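PDB 3MJQ: stage 0 sporulation protein A homolog from Desulfitobacterium hafniense, which is uncharacterised but may help regulate sporulation under nutritional stress, and is represented here by its PAS domain. Local coordinates for residues A[13-16]-A[20-23]; A[75-78]-A[82-85]. The protein carries 1 engineered substitution. All blocks are in the same frame, centred on the assembly; numbering follows the deposited sequence.

How the interactions relate
Interactions 1 and 2 lie in two beta hairpins at opposite edges of one five-stranded antiparallel PAS sheet. Interaction 1 pairs 13-16 with 20-23 and includes the edge strand 21-24. Interaction 2 pairs 75-78 with 82-85 and includes the other edge strand, 70-76. Strand 98-106 lies between the hairpins and pairs with both strand 11-16 and strand 82-93. Their centres are about 17 Å apart, on opposite sides of the chain's centre, and their nearest atoms are about 7 Å apart. Ile104 on the central strand touches Leu13 of interaction 1 and both Leu75 and Ala85 of interaction 2. The strand order 2-1-5-4-3 is that of a PAS fold.

Interaction 1 of 2, residues A[13-16]-A[20-23]; sequences LIIN and RLLY
Arg20 N stands over one face of the Asn16 amide, while Arg20 CB and Leu22 CD1 come in obliquely at the ND2 edge, on the same side of the plane. Ile14 CD1 lies oblique to the Tyr23 ring. These contacts belong to the first beta hairpin of the PAS domain, which carries a classic beta bulge. Leu22 and Tyr23 both face Ile14. Tyr23 N gives Ile14 O a nearly straight bond of 3.2 Å (164°), and Leu22 N adds a weak one. Ile14 N in turn donates to Tyr23 O at 2.9 Å. Nearer the turn, Asn16 N donates to Arg20 O at 3.1 Å.

Ile15 and Leu21 share the face under helices 44-48 and 53-65. Ile15 CG2 lies 3.9 Å from Leu21 CD1. Leu13 CD2 is 4.0 Å from Leu21 CD2, and both leucines touch Ile44. On the Ile14 and Tyr23 face, Ile14 packs on Phe4 of the second subunit. Ile14 CG2 meets Leu22 CD2 at 3.8 Å, the two side chains crossing at about a right angle.

The Asn16 side chain folds back over its own backbone (chi1 65°), which brings OD1 to the turn. There Arg20 N donates to Asn16 OD1 at 3.2 Å, from 52° above the amide plane.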
ATOM      1  N   LEU A  13      -8.178   3.631   0.573  1.00 61.32           N
ATOM      2  CA  LEU A  13      -9.083   4.451  -0.203  1.00 64.80           C
ATOM      3  C   LEU A  13      -8.346   4.849  -1.462  1.00 68.40           C
ATOM      4  O   LEU A  13      -7.116   4.904  -1.482  1.00 60.50           O
ATOM      5  CB  LEU A  13      -9.443   5.735   0.555  1.00 52.22           C
ATOM      6  CG  LEU A  13     -10.055   5.677   1.957  1.00 62.32           C
ATOM      7  CD1 LEU A  13     -10.121   7.090   2.528  1.00 65.56           C
ATOM      8  CD2 LEU A  13     -11.459   5.065   1.916  1.00 69.49           C
ATOM      9  N   ILE A  14      -9.105   5.098  -2.515  1.00 65.87           N
ATOM     10  CA  ILE A  14      -8.530   5.580  -3.752  1.00 67.77           C
ATOM     11  C   ILE A  14      -9.349   6.854  -3.928  1.00 74.79           C
ATOM     12  O   ILE A  14     -10.571   6.799  -3.954  1.00 84.29           O
ATOM     13  CB  ILE A  14      -8.758   4.606  -4.937  1.00 78.78           C
ATOM     14  CG1 ILE A  14      -7.720   3.487  -4.928  1.00 72.07           C
ATOM     15  CG2 ILE A  14      -8.585   5.337  -6.246  1.00 85.43           C
ATOM     16  CD1 ILE A  14      -8.019   2.373  -4.003  1.00 64.57           C
ATOM     17  N   ILE A  15      -8.697   8.006  -4.006  1.00 67.67           N
ATOM     18  CA  ILE A  15      -9.444   9.250  -4.139  1.00 73.19           C
ATOM     19  C   ILE A  15      -8.934  10.072  -5.310  1.00 74.15           C
ATOM     20  O   ILE A  15      -7.725  10.158  -5.535  1.00 68.29           O
ATOM     21  CB  ILE A  15      -9.380  10.066  -2.814  1.00 63.75           C
ATOM     22  CG1 ILE A  15      -7.978  10.619  -2.581  1.00 75.06           C
ATOM     23  CG2 ILE A  15      -9.700   9.153  -1.630  1.00 55.64           C
ATOM     24  CD1 ILE A  15      -7.801  12.024  -3.050  1.00 84.30           C
ATOM     25  N   ASN A  16      -9.865  10.669  -6.052  1.00 72.79           N
ATOM     26  CA  ASN A  16      -9.533  11.463  -7.232  1.00 74.59           C
ATOM     27  C   ASN A  16      -9.071  12.880  -6.945  1.00 79.09           C
ATOM     28  O   ASN A  16      -8.948  13.291  -5.796  1.00 77.38           O
ATOM     29  CB  ASN A  16     -10.721  11.517  -8.193  1.00 68.98           C
ATOM     30  CG  ASN A  16     -11.906  12.237  -7.610  1.00 83.62           C
ATOM     31  OD1 ASN A  16     -11.789  13.359  -7.130  1.00 86.21           O
ATOM     32  ND2 ASN A  16     -13.064  11.601  -7.653  1.00 88.63           N
ATOM     33  N   ARG A  20     -13.060  12.962  -4.216  1.00 58.41           N
ATOM     34  CA  ARG A  20     -14.132  11.989  -4.074  1.00 73.70           C
ATOM     35  C   ARG A  20     -13.554  10.582  -3.880  1.00 81.12           C
ATOM     36  O   ARG A  20     -12.476  10.258  -4.388  1.00 84.06           O
ATOM     37  CB  ARG A  20     -15.080  12.034  -5.286  1.00 80.65           C
ATOM     38  CG  ARG A  20     -16.040  13.231  -5.302  1.00 91.95           C
ATOM     39  CD  ARG A  20     -16.621  13.505  -3.913  1.00 96.54           C
ATOM     40  NE  ARG A  20     -17.980  14.040  -3.960  1.00 92.29           N
ATOM     41  CZ  ARG A  20     -19.067  13.312  -4.217  1.00101.96           C
ATOM     42  NH1 ARG A  20     -18.960  12.009  -4.453  1.00110.74           N
ATOM     43  NH2 ARG A  20     -20.265  13.881  -4.231  1.00109.26           N
ATOM     44  N   LEU A  21     -14.277   9.757  -3.129  1.00 83.70           N
ATOM     45  CA  LEU A  21     -13.841   8.398  -2.844  1.00 75.67           C
ATOM     46  C   LEU A  21     -14.182   7.368  -3.909  1.00 76.98           C
ATOM     47  O   LEU A  21     -15.262   6.777  -3.892  1.00 74.88           O
ATOM     48  CB  LEU A  21     -14.404   7.935  -1.496  1.00 76.28           C
ATOM     49  CG  LEU A  21     -13.566   8.198  -0.232  1.00 74.08           C
ATOM     50  CD1 LEU A  21     -13.223   9.680  -0.104  1.00 71.52           C
ATOM     51  CD2 LEU A  21     -14.340   7.730   0.993  1.00 75.24           C
ATOM     52  N   LEU A  22     -13.244   7.147  -4.823  1.00 80.93           N
ATOM     53  CA  LEU A  22     -13.412   6.172  -5.891  1.00 83.61           C
ATOM     54  C   LEU A  22     -13.510   4.750  -5.327  1.00 81.50           C
ATOM     55  O   LEU A  22     -14.358   3.966  -5.755  1.00 86.37           O
ATOM     56  CB  LEU A  22     -12.233   6.269  -6.859  1.00 78.52           C
ATOM     57  CG  LEU A  22     -12.212   7.438  -7.849  1.00 79.11           C
ATOM     58  CD1 LEU A  22     -12.901   8.646  -7.269  1.00 79.09           C
ATOM     59  CD2 LEU A  22     -10.772   7.758  -8.204  1.00 67.34           C
ATOM     60  N   TYR A  23     -12.649   4.429  -4.360  1.00 80.23           N
ATOM     61  CA  TYR A  23     -12.630   3.106  -3.732  1.00 81.62           C
ATOM     62  C   TYR A  23     -12.352   3.123  -2.231  1.00 79.91           C
ATOM     63  O   TYR A  23     -11.638   3.988  -1.735  1.00 87.24           O
ATOM     64  CB  TYR A  23     -11.571   2.230  -4.385  1.00 89.40           C
ATOM     65  CG  TYR A  23     -11.425   0.898  -3.706  1.00 93.41           C
ATOM     66  CD1 TYR A  23     -12.320  -0.130  -3.956  1.00 97.65           C
ATOM     67  CD2 TYR A  23     -10.402   0.675  -2.794  1.00 94.51           C
ATOM     68  CE1 TYR A  23     -12.198  -1.348  -3.320  1.00101.73           C
ATOM     69  CE2 TYR A  23     -10.268  -0.535  -2.150  1.00 99.67           C
ATOM     70  CZ  TYR A  23     -11.170  -1.547  -2.417  1.00104.57           C
ATOM     71  OH  TYR A  23     -11.033  -2.769  -1.800  1.00106.30           O
TER

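Interaction 2 of 2, residues A[75-78]-A[82-85]; sequences LEKK and SIPA
Ile83 N donates to Leu75 O at 2.8 Å, the shorter of the two backbone bonds between 75-78 and 82-85. The same oxygen also receives a CA-H...O contact, with Ser82 CA 3.1 Å from Leu75 O. The return bond runs from Leu75 N to Ile83 O at 2.9 Å and is the straighter of the two, 160° at the hydrogen against 147°. Leu75 and Ile83 are therefore an antiparallel hydrogen-bonded pair. Glu76 and Ser82 form the neighbouring non-hydrogen-bonded pair, on the other face of the sheet.

Leu75 and Ile83 place their side chains on one face, where they cross at a slant. Ile83 CG1 stands between its own backbone N and carbonyl carbon (chi1 48°). This swings the branch toward the partner strand, with Ile83 CG1 3.5 Å from Leu75 CB. Both residues also touch Leu32 of helix 27-32, which covers this face. Further along, Leu75 CD1 reaches Ala85 CB at 3.8 Å, and both of these side chains pack on Ile104 of the central strand. Ala85 also bonds through its backbone to Leu73, which carries the pairing on past these residues.

Lys77 lies where strand 70-76 gives way to the turn. Its aliphatic chain crosses Ile83 at about a right angle, with Lys77 CD 3.8 Å from Ile83 CG2.

On the other face, Ser82 OG approaches Glu76 CB at 3.9 Å, a loose van der Waals contact. The contact is the turn end of an antiparallel beta hairpin, the one that closes the 70-76 edge of the PAS sheet.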
ATOM      1  N   LEU A  75      -9.179  11.197  11.650  1.00 60.91           N
ATOM      2  CA  LEU A  75     -10.345  10.724  10.937  1.00 61.73           C
ATOM      3  C   LEU A  75     -11.536  10.897  11.843  1.00 69.97           C
ATOM      4  O   LEU A  75     -11.541  10.386  12.955  1.00 81.15           O
ATOM      5  CB  LEU A  75     -10.164   9.257  10.579  1.00 54.69           C
ATOM      6  CG  LEU A  75      -8.802   8.922   9.967  1.00 50.25           C
ATOM      7  CD1 LEU A  75      -8.792   7.460   9.574  1.00 46.42           C
ATOM      8  CD2 LEU A  75      -8.522   9.794   8.739  1.00 34.34           C
ATOM      9  N   GLU A  76     -12.540  11.632  11.375  1.00 67.17           N
ATOM     10  CA  GLU A  76     -13.735  11.862  12.170  1.00 62.29           C
ATOM     11  C   GLU A  76     -14.753  10.775  11.899  1.00 64.24           C
ATOM     12  O   GLU A  76     -15.212  10.606  10.774  1.00 55.61           O
ATOM     13  CB  GLU A  76     -14.359  13.219  11.850  1.00 52.99           C
ATOM     14  CG  GLU A  76     -15.367  13.666  12.904  1.00 72.24           C
ATOM     15  CD  GLU A  76     -16.215  14.853  12.481  1.00 80.98           C
ATOM     16  OE1 GLU A  76     -15.657  15.855  11.993  1.00 82.56           O
ATOM     17  OE2 GLU A  76     -17.449  14.790  12.650  1.00 79.17           O
ATOM     18  N   LYS A  77     -15.116  10.046  12.945  1.00 72.46           N
ATOM     19  CA  LYS A  77     -16.073   8.964  12.828  1.00 75.10           C
ATOM     20  C   LYS A  77     -17.497   9.507  12.838  1.00 67.16           C
ATOM     21  O   LYS A  77     -17.745  10.551  13.427  1.00 67.23           O
ATOM     22  CB  LYS A  77     -15.866   7.998  13.991  1.00 80.90           C
ATOM     23  CG  LYS A  77     -14.401   7.856  14.382  1.00 88.42           C
ATOM     24  CD  LYS A  77     -14.108   6.519  15.028  1.00 92.74           C
ATOM     25  CE  LYS A  77     -14.934   6.305  16.274  1.00 96.26           C
ATOM     26  NZ  LYS A  77     -14.704   4.941  16.823  1.00 97.55           N
ATOM     27  N   LYS A  78     -18.421   8.809  12.171  1.00 63.64           N
ATOM     28  CA  LYS A  78     -19.828   9.214  12.124  1.00 79.00           C
ATOM     29  C   LYS A  78     -20.234   9.729  13.497  1.00 76.77           C
ATOM     30  O   LYS A  78     -21.055  10.633  13.639  1.00 68.87           O
ATOM     31  CB  LYS A  78     -20.690   8.009  11.769  1.00 87.78           C
ATOM     32  CG  LYS A  78     -22.186   8.191  11.984  1.00 96.13           C
ATOM     33  CD  LYS A  78     -22.866   8.800  10.771  1.00103.72           C
ATOM     34  CE  LYS A  78     -22.958   7.833   9.591  1.00115.21           C
ATOM     35  NZ  LYS A  78     -24.152   6.947   9.632  1.00119.88           N
ATOM     36  N   SER A  82     -12.859  11.945  16.619  1.00 66.34           N
ATOM     37  CA  SER A  82     -11.751  11.692  15.716  1.00 69.89           C
ATOM     38  C   SER A  82     -10.757  10.689  16.271  1.00 69.56           C
ATOM     39  O   SER A  82     -10.645  10.497  17.482  1.00 69.86           O
ATOM     40  CB  SER A  82     -11.025  12.998  15.380  1.00 72.28           C
ATOM     41  OG  SER A  82     -11.890  13.926  14.742  1.00 81.75           O
ATOM     42  N   ILE A  83     -10.048  10.045  15.351  1.00 67.30           N
ATOM     43  CA  ILE A  83      -9.031   9.050  15.671  1.00 65.13           C
ATOM     44  C   ILE A  83      -7.737   9.430  14.958  1.00 62.24           C
ATOM     45  O   ILE A  83      -7.760   9.849  13.800  1.00 69.92           O
ATOM     46  CB  ILE A  83      -9.449   7.644  15.196  1.00 66.09           C
ATOM     47  CG1 ILE A  83      -9.939   7.720  13.753  1.00 71.07           C
ATOM     48  CG2 ILE A  83     -10.500   7.076  16.115  1.00 75.46           C
ATOM     49  CD1 ILE A  83     -10.528   6.444  13.240  1.00 78.29           C
ATOM     50  N   PRO A  84      -6.590   9.313  15.650  1.00 61.67           N
ATOM     51  CA  PRO A  84      -5.294   9.643  15.064  1.00 59.65           C
ATOM     52  C   PRO A  84      -4.916   8.577  14.038  1.00 56.56           C
ATOM     53  O   PRO A  84      -5.055   7.376  14.275  1.00 49.99           O
ATOM     54  CB  PRO A  84      -4.372   9.644  16.272  1.00 62.22           C
ATOM     55  CG  PRO A  84      -4.940   8.582  17.096  1.00 63.25           C
ATOM     56  CD  PRO A  84      -6.416   8.857  17.039  1.00 66.21           C
ATOM     57  N   ALA A  85      -4.448   9.018  12.883  1.00 53.47           N
ATOM     58  CA  ALA A  85      -4.075   8.078  11.853  1.00 55.06           C
ATOM     59  C   ALA A  85      -2.853   8.588  11.146  1.00 63.44           C
ATOM     60  O   ALA A  85      -2.453   9.752  11.315  1.00 63.43           O
ATOM     61  CB  ALA A  85      -5.206   7.915  10.854  1.00 49.38           C
TER